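Local structure of PA0821 (Pseudomonas aeruginosa, 7DRG) at residues Y33-K47 against L173-S187. The protein probably acts as an immunity protein (antitoxin) that protects the bacterium against a VRR-NUC domain-containing effector of its type VI secretion system. Numbering follows the deposited sequence.
Sequences YIGAVLCLRGTLYFK and LEPEQGYAGHAYNLS
Ala183 CB sits over one face of the Arg41 guanidinium, 3.5 Å from CZ and offset toward its rim, while Asn185 uses the edge: NH1 donates to OD1 (3.2 Å), with the acceptor 13° out of plane. A bend at chi3 (74°) folds the head across onto 182-186, over Ala183 and beside Asn185, and a water in its plane accepts from NH2. The Asn185 amide is fixed from its other end, ND2 donating to Gly123 O and Ser149 OG. One face of the Tyr184 ring takes a CH-pi contact from Leu38 CD1, 4.0 Å from the centroid and 14° off the normal, with Val37 N in plane at its edge. Antiparallel pairing underlies these contacts: bridges run unbroken from Ala36-Leu186 to Tyr45-Gln177, though 173-187 turns a corner at Gly181, and strand 34-46 spans both 182-186 and 177-180. Gly35 and Ala36 both face Ile20 of strand 19-22, a classic beta bulge. The Tyr45 ring has Gln177 O and Tyr179 CE2 at its edge and hydrogen-bonds OH to OH with Tyr179 (2.8 Å). Leu173 CD1 lies over one face of the Phe46 ring, and Tyr45 O accepts from Glu176 N (2.7 Å).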
ATOM      1  N   TYR B  33      17.380  11.809   2.300  1.00 30.05           N
ATOM      2  CA  TYR B  33      16.629  13.022   1.991  1.00 24.91           C
ATOM      3  C   TYR B  33      15.156  12.726   2.222  1.00 27.25           C
ATOM      4  O   TYR B  33      14.752  11.570   2.350  1.00 25.60           O
ATOM      5  CB  TYR B  33      16.881  13.512   0.554  1.00 29.37           C
ATOM      6  CG  TYR B  33      16.234  12.679  -0.538  1.00 27.44           C
ATOM      7  CD1 TYR B  33      16.845  11.524  -1.011  1.00 25.55           C
ATOM      8  CD2 TYR B  33      15.015  13.049  -1.102  1.00 26.52           C
ATOM      9  CE1 TYR B  33      16.264  10.760  -2.012  1.00 27.61           C
ATOM     10  CE2 TYR B  33      14.421  12.285  -2.105  1.00 25.62           C
ATOM     11  CZ  TYR B  33      15.053  11.135  -2.552  1.00 28.00           C
ATOM     12  OH  TYR B  33      14.486  10.356  -3.541  1.00 27.36           O
ATOM     13  N   ILE B  34      14.351  13.784   2.285  1.00 23.40           N
ATOM     14  CA  ILE B  34      12.909  13.647   2.465  1.00 23.10           C
ATOM     15  C   ILE B  34      12.278  13.538   1.080  1.00 21.87           C
ATOM     16  O   ILE B  34      12.291  14.498   0.307  1.00 22.05           O
ATOM     17  CB  ILE B  34      12.321  14.824   3.251  1.00 24.67           C
ATOM     18  CG1 ILE B  34      13.003  14.947   4.618  1.00 27.80           C
ATOM     19  CG2 ILE B  34      10.811  14.657   3.388  1.00 23.45           C
ATOM     20  CD1 ILE B  34      12.594  16.194   5.390  1.00 31.20           C
ATOM     21  N   GLY B  35      11.720  12.368   0.765  1.00 21.85           N
ATOM     22  CA  GLY B  35      11.162  12.155  -0.558  1.00 19.37           C
ATOM     23  C   GLY B  35       9.747  12.668  -0.739  1.00 19.03           C
ATOM     24  O   GLY B  35       9.347  13.001  -1.858  1.00 20.05           O
ATOM     25  N   ALA B  36       8.978  12.693   0.344  1.00 18.88           N
ATOM     26  CA  ALA B  36       7.568  13.103   0.252  1.00 19.00           C
ATOM     27  C   ALA B  36       7.091  13.685   1.578  1.00 23.40           C
ATOM     28  O   ALA B  36       7.481  13.198   2.581  1.00 21.72           O
ATOM     29  CB  ALA B  36       6.720  11.919  -0.148  1.00 18.53           C
ATOM     30  N   VAL B  37       6.243  14.703   1.521  1.00 17.42           N
ATOM     31  CA  VAL B  37       5.682  15.253   2.777  1.00 19.66           C
ATOM     32  C   VAL B  37       4.198  15.513   2.551  1.00 17.76           C
ATOM     33  O   VAL B  37       3.854  16.074   1.565  1.00 17.99           O
ATOM     34  CB  VAL B  37       6.431  16.485   3.301  1.00 25.87           C
ATOM     35  CG1 VAL B  37       6.472  17.595   2.290  1.00 26.75           C
ATOM     36  CG2 VAL B  37       5.843  16.976   4.613  1.00 28.38           C
ATOM     37  N   LEU B  38       3.385  15.023   3.466  1.00 18.74           N
ATOM     38  CA  LEU B  38       1.928  15.203   3.389  1.00 16.00           C
ATOM     39  C   LEU B  38       1.599  16.639   3.787  1.00 17.53           C
ATOM     40  O   LEU B  38       2.027  17.076   4.817  1.00 19.65           O
ATOM     41  CB  LEU B  38       1.230  14.187   4.297  1.00 18.80           C
ATOM     42  CG  LEU B  38      -0.288  14.112   4.179  1.00 23.99           C
ATOM     43  CD1 LEU B  38      -0.758  13.786   2.775  1.00 21.81           C
ATOM     44  CD2 LEU B  38      -0.864  13.146   5.185  1.00 28.43           C
ATOM     45  N   CYS B  39       0.848  17.310   2.938  1.00 17.41           N
ATOM     46  CA  CYS B  39       0.515  18.700   3.206  1.00 16.30           C
ATOM     47  C   CYS B  39      -0.867  19.003   2.634  1.00 15.70           C
ATOM     48  O   CYS B  39      -1.542  18.131   2.077  1.00 17.57           O
ATOM     49  CB  CYS B  39       1.593  19.625   2.630  1.00 18.55           C
ATOM     50  SG  CYS B  39       1.750  19.475   0.841  1.00 21.64           S
ATOM     51  N   LEU B  40      -1.295  20.249   2.808  1.00 15.57           N
ATOM     52  CA  LEU B  40      -2.539  20.743   2.230  1.00 14.09           C
ATOM     53  C   LEU B  40      -2.178  21.547   0.985  1.00 14.74           C
ATOM     54  O   LEU B  40      -1.625  22.646   1.091  1.00 17.74           O
ATOM     55  CB  LEU B  40      -3.292  21.592   3.247  1.00 17.38           C
ATOM     56  CG  LEU B  40      -4.524  22.348   2.761  1.00 17.64           C
ATOM     57  CD1 LEU B  40      -5.500  21.410   2.078  1.00 19.43           C
ATOM     58  CD2 LEU B  40      -5.176  23.041   3.959  1.00 20.48           C
ATOM     59  N   ARG B  41      -2.506  21.009  -0.186  1.00 14.34           N
ATOM     60  CA  ARG B  41      -2.080  21.579  -1.456  1.00 14.55           C
ATOM     61  C   ARG B  41      -3.281  21.980  -2.296  1.00 14.94           C
ATOM     62  O   ARG B  41      -4.291  21.265  -2.340  1.00 15.51           O
ATOM     63  CB  ARG B  41      -1.219  20.585  -2.241  1.00 15.43           C
ATOM     64  CG  ARG B  41      -0.559  21.169  -3.488  1.00 15.23           C
ATOM     65  CD  ARG B  41       0.455  20.170  -4.074  1.00 15.70           C
ATOM     66  NE  ARG B  41      -0.187  19.043  -4.748  1.00 18.10           N
ATOM     67  CZ  ARG B  41       0.480  17.943  -5.104  1.00 22.25           C
ATOM     68  NH1 ARG B  41       1.767  17.849  -4.818  1.00 24.12           N
ATOM     69  NH2 ARG B  41      -0.130  16.953  -5.736  1.00 22.07           N
ATOM     70  N   GLY B  42      -3.158  23.121  -2.965  1.00 15.25           N
ATOM     71  CA  GLY B  42      -4.155  23.574  -3.923  1.00 16.17           C
ATOM     72  C   GLY B  42      -3.548  23.645  -5.309  1.00 13.35           C
ATOM     73  O   GLY B  42      -2.382  24.014  -5.464  1.00 15.02           O
ATOM     74  N   THR B  43      -4.346  23.279  -6.309  1.00 14.08           N
ATOM     75  CA  THR B  43      -3.926  23.222  -7.705  1.00 15.96           C
ATOM     76  C   THR B  43      -4.945  23.969  -8.552  1.00 16.56           C
ATOM     77  O   THR B  43      -6.142  23.666  -8.492  1.00 16.02           O
ATOM     78  CB  THR B  43      -3.833  21.769  -8.170  1.00 17.65           C
ATOM     79  OG1 THR B  43      -2.906  21.056  -7.342  1.00 18.16           O
ATOM     80  CG2 THR B  43      -3.404  21.690  -9.618  1.00 21.90           C
ATOM     81  N   LEU B  44      -4.476  24.948  -9.329  1.00 16.12           N
ATOM     82  CA  LEU B  44      -5.343  25.770 -10.168  1.00 15.55           C
ATOM     83  C   LEU B  44      -4.814  25.735 -11.594  1.00 15.38           C
ATOM     84  O   LEU B  44      -3.647  26.057 -11.827  1.00 18.88           O
ATOM     85  CB  LEU B  44      -5.401  27.215  -9.656  1.00 16.90           C
ATOM     86  CG  LEU B  44      -5.973  27.433  -8.255  1.00 20.14           C
ATOM     87  CD1 LEU B  44      -5.854  28.895  -7.861  1.00 23.78           C
ATOM     88  CD2 LEU B  44      -7.417  26.991  -8.208  1.00 21.72           C
ATOM     89  N   TYR B  45      -5.663  25.326 -12.534  1.00 14.80           N
ATOM     90  CA  TYR B  45      -5.335  25.343 -13.955  1.00 16.24           C
ATOM     91  C   TYR B  45      -5.963  26.589 -14.571  1.00 18.69           C
ATOM     92  O   TYR B  45      -7.182  26.762 -14.493  1.00 18.01           O
ATOM     93  CB  TYR B  45      -5.858  24.088 -14.655  1.00 18.47           C
ATOM     94  CG  TYR B  45      -5.371  22.749 -14.118  1.00 15.83           C
ATOM     95  CD1 TYR B  45      -5.952  22.173 -12.992  1.00 17.15           C
ATOM     96  CD2 TYR B  45      -4.372  22.036 -14.783  1.00 16.19           C
ATOM     97  CE1 TYR B  45      -5.536  20.926 -12.523  1.00 18.06           C
ATOM     98  CE2 TYR B  45      -3.949  20.800 -14.322  1.00 17.26           C
ATOM     99  CZ  TYR B  45      -4.534  20.255 -13.195  1.00 18.11           C
ATOM    100  OH  TYR B  45      -4.110  19.018 -12.749  1.00 19.36           O
ATOM    101  N   PHE B  46      -5.149  27.441 -15.203  1.00 16.64           N
ATOM    102  CA  PHE B  46      -5.637  28.743 -15.650  1.00 17.44           C
ATOM    103  C   PHE B  46      -4.979  29.111 -16.971  1.00 15.92           C
ATOM    104  O   PHE B  46      -3.973  28.524 -17.370  1.00 18.17           O
ATOM    105  CB  PHE B  46      -5.374  29.838 -14.603  1.00 19.68           C
ATOM    106  CG  PHE B  46      -3.913  30.139 -14.399  1.00 18.62           C
ATOM    107  CD1 PHE B  46      -3.130  29.330 -13.590  1.00 19.94           C
ATOM    108  CD2 PHE B  46      -3.319  31.233 -15.011  1.00 18.76           C
ATOM    109  CE1 PHE B  46      -1.781  29.596 -13.409  1.00 19.12           C
ATOM    110  CE2 PHE B  46      -1.972  31.507 -14.827  1.00 21.67           C
ATOM    111  CZ  PHE B  46      -1.201  30.685 -14.021  1.00 20.97           C
ATOM    112  N   LYS B  47      -5.530  30.127 -17.637  1.00 17.94           N
ATOM    113  CA  LYS B  47      -5.011  30.535 -18.938  1.00 18.17           C
ATOM    114  C   LYS B  47      -4.473  31.961 -18.895  1.00 19.77           C
ATOM    115  O   LYS B  47      -4.604  32.680 -17.901  1.00 19.10           O
ATOM    116  CB  LYS B  47      -6.084  30.389 -20.026  1.00 24.27           C
ATOM    117  CG  LYS B  47      -6.513  28.938 -20.222  1.00 23.71           C
ATOM    118  CD  LYS B  47      -7.386  28.745 -21.450  1.00 24.78           C
ATOM    119  CE  LYS B  47      -7.831  27.301 -21.576  1.00 30.41           C
ATOM    120  NZ  LYS B  47      -8.612  27.080 -22.828  1.00 36.41           N
ATOM    121  N   LEU B 173      -7.304  34.661 -10.869  1.00 19.34           N
ATOM    122  CA  LEU B 173      -6.804  33.935 -12.023  1.00 16.60           C
ATOM    123  C   LEU B 173      -7.913  33.397 -12.912  1.00 19.39           C
ATOM    124  O   LEU B 173      -7.618  32.955 -14.032  1.00 22.87           O
ATOM    125  CB  LEU B 173      -5.907  32.772 -11.567  1.00 17.75           C
ATOM    126  CG  LEU B 173      -4.673  33.193 -10.762  1.00 18.92           C
ATOM    127  CD1 LEU B 173      -3.918  31.969 -10.257  1.00 19.71           C
ATOM    128  CD2 LEU B 173      -3.754  34.072 -11.606  1.00 20.49           C
ATOM    129  N   GLU B 174      -9.165  33.426 -12.444  1.00 19.96           N
ATOM    130  CA  GLU B 174     -10.326  32.866 -13.133  1.00 22.31           C
ATOM    131  C   GLU B 174      -9.987  31.510 -13.769  1.00 21.89           C
ATOM    132  O   GLU B 174     -10.028  31.363 -14.992  1.00 21.91           O
ATOM    133  CB  GLU B 174     -10.876  33.840 -14.170  1.00 28.32           C
ATOM    134  CG  GLU B 174     -11.234  35.193 -13.542  1.00 36.31           C
ATOM    135  CD  GLU B 174     -12.347  35.925 -14.272  1.00 52.84           C
ATOM    136  OE1 GLU B 174     -12.209  36.152 -15.492  1.00 58.05           O
ATOM    137  OE2 GLU B 174     -13.359  36.274 -13.614  1.00 49.23           O
ATOM    138  N   PRO B 175      -9.656  30.510 -12.953  1.00 20.02           N
ATOM    139  CA  PRO B 175      -9.137  29.245 -13.486  1.00 19.34           C
ATOM    140  C   PRO B 175     -10.203  28.449 -14.217  1.00 20.40           C
ATOM    141  O   PRO B 175     -11.408  28.654 -14.048  1.00 23.14           O
ATOM    142  CB  PRO B 175      -8.668  28.494 -12.230  1.00 19.10           C
ATOM    143  CG  PRO B 175      -8.628  29.534 -11.133  1.00 19.77           C
ATOM    144  CD  PRO B 175      -9.702  30.509 -11.482  1.00 19.24           C
ATOM    145  N   GLU B 176      -9.730  27.499 -15.026  1.00 19.71           N
ATOM    146  CA  GLU B 176     -10.640  26.586 -15.705  1.00 19.89           C
ATOM    147  C   GLU B 176     -11.161  25.516 -14.754  1.00 22.30           C
ATOM    148  O   GLU B 176     -12.325  25.109 -14.842  1.00 21.61           O
ATOM    149  CB  GLU B 176      -9.928  25.927 -16.888  1.00 22.03           C
ATOM    150  CG  GLU B 176      -9.165  26.903 -17.776  1.00 24.03           C
ATOM    151  CD  GLU B 176     -10.075  27.755 -18.627  1.00 30.08           C
ATOM    152  OE1 GLU B 176     -10.905  27.171 -19.356  1.00 33.14           O
ATOM    153  OE2 GLU B 176      -9.960  29.008 -18.561  1.00 31.37           O
ATOM    154  N   GLN B 177     -10.305  25.045 -13.853  1.00 18.77           N
ATOM    155  CA  GLN B 177     -10.621  23.943 -12.960  1.00 17.58           C
ATOM    156  C   GLN B 177      -9.552  23.900 -11.885  1.00 19.20           C
ATOM    157  O   GLN B 177      -8.491  24.518 -12.013  1.00 16.48           O
ATOM    158  CB  GLN B 177     -10.679  22.605 -13.703  1.00 17.67           C
ATOM    159  CG  GLN B 177      -9.384  22.274 -14.430  1.00 19.09           C
ATOM    160  CD  GLN B 177      -9.441  20.946 -15.150  1.00 22.20           C
ATOM    161  OE1 GLN B 177      -9.674  19.904 -14.532  1.00 22.15           O
ATOM    162  NE2 GLN B 177      -9.222  20.969 -16.466  1.00 22.52           N
ATOM    163  N   GLY B 178      -9.839  23.164 -10.822  1.00 17.33           N
ATOM    164  CA  GLY B 178      -8.893  23.111  -9.724  1.00 18.00           C
ATOM    165  C   GLY B 178      -9.445  22.309  -8.568  1.00 15.48           C
ATOM    166  O   GLY B 178     -10.605  21.885  -8.569  1.00 16.94           O
ATOM    167  N   TYR B 179      -8.586  22.115  -7.572  1.00 15.38           N
ATOM    168  CA  TYR B 179      -8.935  21.330  -6.390  1.00 16.56           C
ATOM    169  C   TYR B 179      -7.905  21.611  -5.308  1.00 15.73           C
ATOM    170  O   TYR B 179      -6.795  22.074  -5.587  1.00 15.98           O
ATOM    171  CB  TYR B 179      -8.995  19.819  -6.688  1.00 15.95           C
ATOM    172  CG  TYR B 179      -7.886  19.356  -7.600  1.00 14.96           C
ATOM    173  CD1 TYR B 179      -6.621  19.057  -7.100  1.00 17.68           C
ATOM    174  CD2 TYR B 179      -8.097  19.245  -8.971  1.00 14.54           C
ATOM    175  CE1 TYR B 179      -5.594  18.661  -7.954  1.00 16.50           C
ATOM    176  CE2 TYR B 179      -7.080  18.851  -9.828  1.00 17.05           C
ATOM    177  CZ  TYR B 179      -5.838  18.558  -9.317  1.00 17.86           C
ATOM    178  OH  TYR B 179      -4.846  18.175 -10.185  1.00 18.23           O
ATOM    179  N   ALA B 180      -8.276  21.292  -4.071  1.00 15.02           N
ATOM    180  CA  ALA B 180      -7.351  21.417  -2.954  1.00 13.85           C
ATOM    181  C   ALA B 180      -7.687  20.369  -1.907  1.00 16.39           C
ATOM    182  O   ALA B 180      -8.847  19.988  -1.742  1.00 17.66           O
ATOM    183  CB  ALA B 180      -7.404  22.803  -2.308  1.00 14.25           C
ATOM    184  N   GLY B 181      -6.659  19.920  -1.198  1.00 15.67           N
ATOM    185  CA  GLY B 181      -6.838  18.918  -0.157  1.00 14.23           C
ATOM    186  C   GLY B 181      -5.493  18.293   0.164  1.00 16.25           C
ATOM    187  O   GLY B 181      -4.448  18.859  -0.139  1.00 17.16           O
ATOM    188  N   HIS B 182      -5.543  17.114   0.767  1.00 14.99           N
ATOM    189  CA  HIS B 182      -4.305  16.400   1.062  1.00 15.32           C
ATOM    190  C   HIS B 182      -3.561  15.992  -0.205  1.00 15.82           C
ATOM    191  O   HIS B 182      -4.157  15.531  -1.185  1.00 17.22           O
ATOM    192  CB  HIS B 182      -4.602  15.156   1.892  1.00 16.18           C
ATOM    193  CG  HIS B 182      -5.058  15.454   3.283  1.00 17.78           C
ATOM    194  ND1 HIS B 182      -6.389  15.549   3.621  1.00 19.82           N
ATOM    195  CD2 HIS B 182      -4.364  15.693   4.421  1.00 21.07           C
ATOM    196  CE1 HIS B 182      -6.498  15.816   4.910  1.00 23.59           C
ATOM    197  NE2 HIS B 182      -5.284  15.914   5.419  1.00 20.78           N
ATOM    198  N   ALA B 183      -2.243  16.158  -0.168  1.00 15.99           N
ATOM    199  CA  ALA B 183      -1.362  15.699  -1.236  1.00 14.11           C
ATOM    200  C   ALA B 183       0.037  15.545  -0.669  1.00 16.30           C
ATOM    201  O   ALA B 183       0.375  16.120   0.369  1.00 17.61           O
ATOM    202  CB  ALA B 183      -1.336  16.662  -2.428  1.00 16.19           C
ATOM    203  N   TYR B 184       0.848  14.756  -1.362  1.00 16.96           N
ATOM    204  CA  TYR B 184       2.271  14.673  -1.066  1.00 17.38           C
ATOM    205  C   TYR B 184       3.036  15.584  -2.009  1.00 17.91           C
ATOM    206  O   TYR B 184       2.949  15.425  -3.232  1.00 20.24           O
ATOM    207  CB  TYR B 184       2.801  13.246  -1.200  1.00 17.40           C
ATOM    208  CG  TYR B 184       2.442  12.391  -0.026  1.00 18.29           C
ATOM    209  CD1 TYR B 184       3.171  12.456   1.155  1.00 17.50           C
ATOM    210  CD2 TYR B 184       1.339  11.552  -0.072  1.00 19.67           C
ATOM    211  CE1 TYR B 184       2.821  11.689   2.246  1.00 18.80           C
ATOM    212  CE2 TYR B 184       0.990  10.771   1.013  1.00 19.73           C
ATOM    213  CZ  TYR B 184       1.728  10.853   2.169  1.00 23.29           C
ATOM    214  OH  TYR B 184       1.378  10.091   3.259  1.00 26.08           O
ATOM    215  N   ASN B 185       3.788  16.527  -1.448  1.00 16.48           N
ATOM    216  CA  ASN B 185       4.841  17.164  -2.227  1.00 18.80           C
ATOM    217  C   ASN B 185       5.999  16.186  -2.320  1.00 20.05           C
ATOM    218  O   ASN B 185       6.380  15.584  -1.316  1.00 19.32           O
ATOM    219  CB  ASN B 185       5.311  18.464  -1.579  1.00 18.20           C
ATOM    220  CG  ASN B 185       4.339  19.599  -1.779  1.00 19.88           C
ATOM    221  OD1 ASN B 185       3.521  19.573  -2.701  1.00 19.73           O
ATOM    222  ND2 ASN B 185       4.439  20.616  -0.934  1.00 19.00           N
ATOM    223  N   LEU B 186       6.546  16.011  -3.517  1.00 17.32           N
ATOM    224  CA  LEU B 186       7.689  15.129  -3.713  1.00 18.16           C
ATOM    225  C   LEU B 186       8.963  15.952  -3.856  1.00 22.57           C
ATOM    226  O   LEU B 186       8.935  17.174  -4.026  1.00 22.73           O
ATOM    227  CB  LEU B 186       7.489  14.242  -4.944  1.00 17.67           C
ATOM    228  CG  LEU B 186       6.185  13.440  -4.975  1.00 20.52           C
ATOM    229  CD1 LEU B 186       6.166  12.531  -6.203  1.00 24.24           C
ATOM    230  CD2 LEU B 186       6.002  12.630  -3.700  1.00 20.60           C
ATOM    231  N   SER B 187      10.093  15.255  -3.779  1.00 21.04           N
ATOM    232  CA  SER B 187      11.386  15.897  -3.936  1.00 20.69           C
ATOM    233  C   SER B 187      11.431  16.680  -5.248  1.00 23.50           C
ATOM    234  O   SER B 187      11.016  16.156  -6.291  1.00 25.39           O
ATOM    235  CB  SER B 187      12.496  14.845  -3.911  1.00 23.06           C
ATOM    236  OG  SER B 187      13.709  15.411  -4.381  1.00 25.95           O
TER
HETATM  237  O   HOH W   1       2.154  14.850  -5.959  1.00 27.04           O
HETATM  238  O   HOH W   2      -8.299  30.460 -16.983  1.00 26.55           O
HETATM  239  O   HOH W   3      -6.534  33.892 -16.373  1.00 29.85           O